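Local structure of chorismatase (Streptomyces hygroscopicus, 4BPS) at residues E33-V38 / V75-R80. The protein hydrolyses chorismate to pyruvate and a trans-dihydroxy cyclohexadiene carboxylate, an early step in biosynthesis of the immunosuppressants FK506 and FK520. Sequence-based numbering, arbitrary orientation.
Sequences EGDETV and VWHAQR
T37 and H77 are joined by the polar bond at the centre of this contact: ND1 of H77 donates to OG1 of T37 over 2.7 Å, with the hydroxyl oxygen close to the imidazole plane. The H77 side chain can be followed outward. CB of H77 rests against the carbonyl oxygen of T37 at 3.6 Å; ND1 makes the hydroxyl bond; CE1 of H77 comes within 3.0 Å of OD2 of D35, which lies at the ring edge, and also meets CG2 of V38, which approaches obliquely; NE2 ends near the same methyl. The T37 hydroxyl links the two residues: OG1 of T37 accepts the N-H of ND1 and donates to OD1 of D35 at 2.6 Å. That oxygen also accepts from the backbone N of T37, forming an Asx turn, and both donors reach it from one face of the carboxylate. D35 holds its CG anti to the backbone N (chi1 -177°), which brings OD2 to the edge of the H77 ring. With an alanine in place of D35, the T37 hydroxyl and amide would probably lose their shared acceptor, freeing the hydroxyl to turn and weakening its hold on the imidazole. On the backbone, A78 N donates to T37 O at 3.0 Å. Farther along, the E36 carboxylate crosses the aliphatic part of R80, OE1 touching CD, while OE2 of E36 accepts from two waters, one reaching N of R80 and the other NE. A type I turn, D35 to V38, leads into strand 38-44, whose first residue, V38, forms an antiparallel non-hydrogen-bonded pair with H77. The contact lies away from the ligand pocket. Strand 72-77 runs between 38-44 and 21-25 in a mixed sheet, and the Y21 ring of the latter meets that of H77, planes about 15° apart.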
loop_
_atom_site.group_PDB
_atom_site.type_symbol
_atom_site.label_atom_id
_atom_site.label_comp_id
_atom_site.label_asym_id
_atom_site.label_seq_id
_atom_site.Cartn_x
_atom_site.Cartn_y
_atom_site.Cartn_z
ATOM N N GLU A 33 -24.758 -6.942 -7.448
ATOM C CA GLU A 33 -25.435 -6.365 -6.267
ATOM C C GLU A 33 -25.597 -4.835 -6.302
ATOM O O GLU A 33 -26.329 -4.280 -5.476
ATOM C CB GLU A 33 -24.690 -6.764 -4.979
ATOM N N GLY A 34 -24.932 -4.151 -7.234
ATOM C CA GLY A 34 -25.078 -2.703 -7.356
ATOM C C GLY A 34 -24.684 -1.902 -6.123
ATOM O O GLY A 34 -25.434 -1.060 -5.635
ATOM N N ASP A 35 -23.477 -2.122 -5.643
ATOM C CA ASP A 35 -23.069 -1.616 -4.355
ATOM C C ASP A 35 -22.618 -0.145 -4.448
ATOM O O ASP A 35 -21.537 0.161 -4.967
ATOM C CB ASP A 35 -21.925 -2.508 -3.874
ATOM C CG ASP A 35 -21.432 -2.165 -2.495
ATOM O OD1 ASP A 35 -21.944 -1.162 -1.917
ATOM O OD2 ASP A 35 -20.516 -2.886 -2.028
ATOM N N GLU A 36 -23.431 0.762 -3.905
ATOM C CA GLU A 36 -23.175 2.199 -4.016
ATOM C C GLU A 36 -21.931 2.618 -3.231
ATOM O O GLU A 36 -21.502 3.762 -3.359
ATOM C CB GLU A 36 -24.370 3.029 -3.540
ATOM C CG GLU A 36 -24.637 2.924 -2.073
ATOM C CD GLU A 36 -25.805 3.777 -1.593
ATOM O OE1 GLU A 36 -26.566 4.352 -2.418
ATOM O OE2 GLU A 36 -25.958 3.880 -0.355
ATOM N N THR A 37 -21.372 1.729 -2.415
ATOM C CA THR A 37 -20.255 2.111 -1.559
ATOM C C THR A 37 -18.894 2.067 -2.256
ATOM O O THR A 37 -17.885 2.407 -1.636
ATOM C CB THR A 37 -20.182 1.192 -0.316
ATOM O OG1 THR A 37 -19.874 -0.146 -0.715
ATOM C CG2 THR A 37 -21.497 1.215 0.487
ATOM N N VAL A 38 -18.837 1.669 -3.522
ATOM C CA VAL A 38 -17.558 1.581 -4.229
ATOM C C VAL A 38 -16.936 2.959 -4.373
ATOM O O VAL A 38 -17.576 3.889 -4.863
ATOM C CB VAL A 38 -17.750 0.927 -5.622
ATOM C CG1 VAL A 38 -16.491 1.016 -6.458
ATOM C CG2 VAL A 38 -18.146 -0.535 -5.481
ATOM N N VAL A 75 -10.947 -3.629 -4.683
ATOM C CA VAL A 75 -11.992 -2.613 -4.680
ATOM C C VAL A 75 -12.056 -1.962 -3.299
ATOM O O VAL A 75 -12.229 -2.654 -2.295
ATOM C CB VAL A 75 -13.376 -3.208 -5.027
ATOM C CG1 VAL A 75 -14.391 -2.088 -5.192
ATOM C CG2 VAL A 75 -13.313 -4.088 -6.299
ATOM N N TRP A 76 -11.928 -0.640 -3.269
ATOM C CA TRP A 76 -12.077 0.129 -2.039
ATOM C C TRP A 76 -13.493 0.681 -1.955
ATOM O O TRP A 76 -14.078 1.125 -2.957
ATOM C CB TRP A 76 -10.998 1.213 -1.953
ATOM C CG TRP A 76 -9.717 0.560 -1.591
ATOM C CD1 TRP A 76 -8.753 0.110 -2.443
ATOM C CD2 TRP A 76 -9.338 0.148 -0.279
ATOM N NE1 TRP A 76 -7.763 -0.545 -1.721
ATOM C CE2 TRP A 76 -8.113 -0.535 -0.389
ATOM C CE3 TRP A 76 -9.918 0.295 0.983
ATOM C CZ2 TRP A 76 -7.450 -1.058 0.724
ATOM C CZ3 TRP A 76 -9.255 -0.218 2.085
ATOM C CH2 TRP A 76 -8.038 -0.885 1.951
ATOM N N HIS A 77 -14.018 0.641 -0.742
ATOM C CA HIS A 77 -15.387 1.019 -0.412
ATOM C C HIS A 77 -15.390 1.960 0.785
ATOM O O HIS A 77 -14.462 1.937 1.608
ATOM C CB HIS A 77 -16.165 -0.220 0.041
ATOM C CG HIS A 77 -16.399 -1.239 -1.025
ATOM N ND1 HIS A 77 -17.634 -1.411 -1.607
ATOM C CD2 HIS A 77 -15.584 -2.173 -1.583
ATOM C CE1 HIS A 77 -17.567 -2.405 -2.485
ATOM N NE2 HIS A 77 -16.332 -2.866 -2.500
ATOM N N ALA A 78 -16.467 2.723 0.932
ATOM C CA ALA A 78 -16.735 3.360 2.224
ATOM C C ALA A 78 -18.238 3.523 2.371
ATOM O O ALA A 78 -18.875 2.724 3.042
ATOM C CB ALA A 78 -15.987 4.701 2.345
ATOM N N GLN A 79 -18.781 4.557 1.756
ATOM C CA GLN A 79 -20.219 4.693 1.581
ATOM C C GLN A 79 -20.400 5.443 0.273
ATOM O O GLN A 79 -19.415 5.738 -0.408
ATOM C CB GLN A 79 -20.877 5.389 2.769
ATOM C CG GLN A 79 -20.484 6.812 3.001
ATOM C CD GLN A 79 -20.846 7.272 4.425
ATOM O OE1 GLN A 79 -19.960 7.381 5.285
ATOM N NE2 GLN A 79 -22.116 7.587 4.663
ATOM N N ARG A 80 -21.645 5.725 -0.106
ATOM C CA ARG A 80 -21.902 6.366 -1.381
ATOM C C ARG A 80 -21.025 7.603 -1.583
ATOM O O ARG A 80 -21.114 8.540 -0.811
ATOM C CB ARG A 80 -23.386 6.759 -1.403
ATOM C CG ARG A 80 -23.810 7.538 -2.637
ATOM C CD ARG A 80 -25.319 7.869 -2.644
ATOM N NE ARG A 80 -25.823 8.447 -1.382
ATOM C CZ ARG A 80 -25.714 9.736 -1.040
ATOM N NH1 ARG A 80 -25.135 10.601 -1.856
ATOM N NH2 ARG A 80 -26.215 10.177 0.114
HETATM O O HOH W 1 -23.959 4.708 1.359
HETATM O O HOH W 2 -27.263 6.320 0.083
#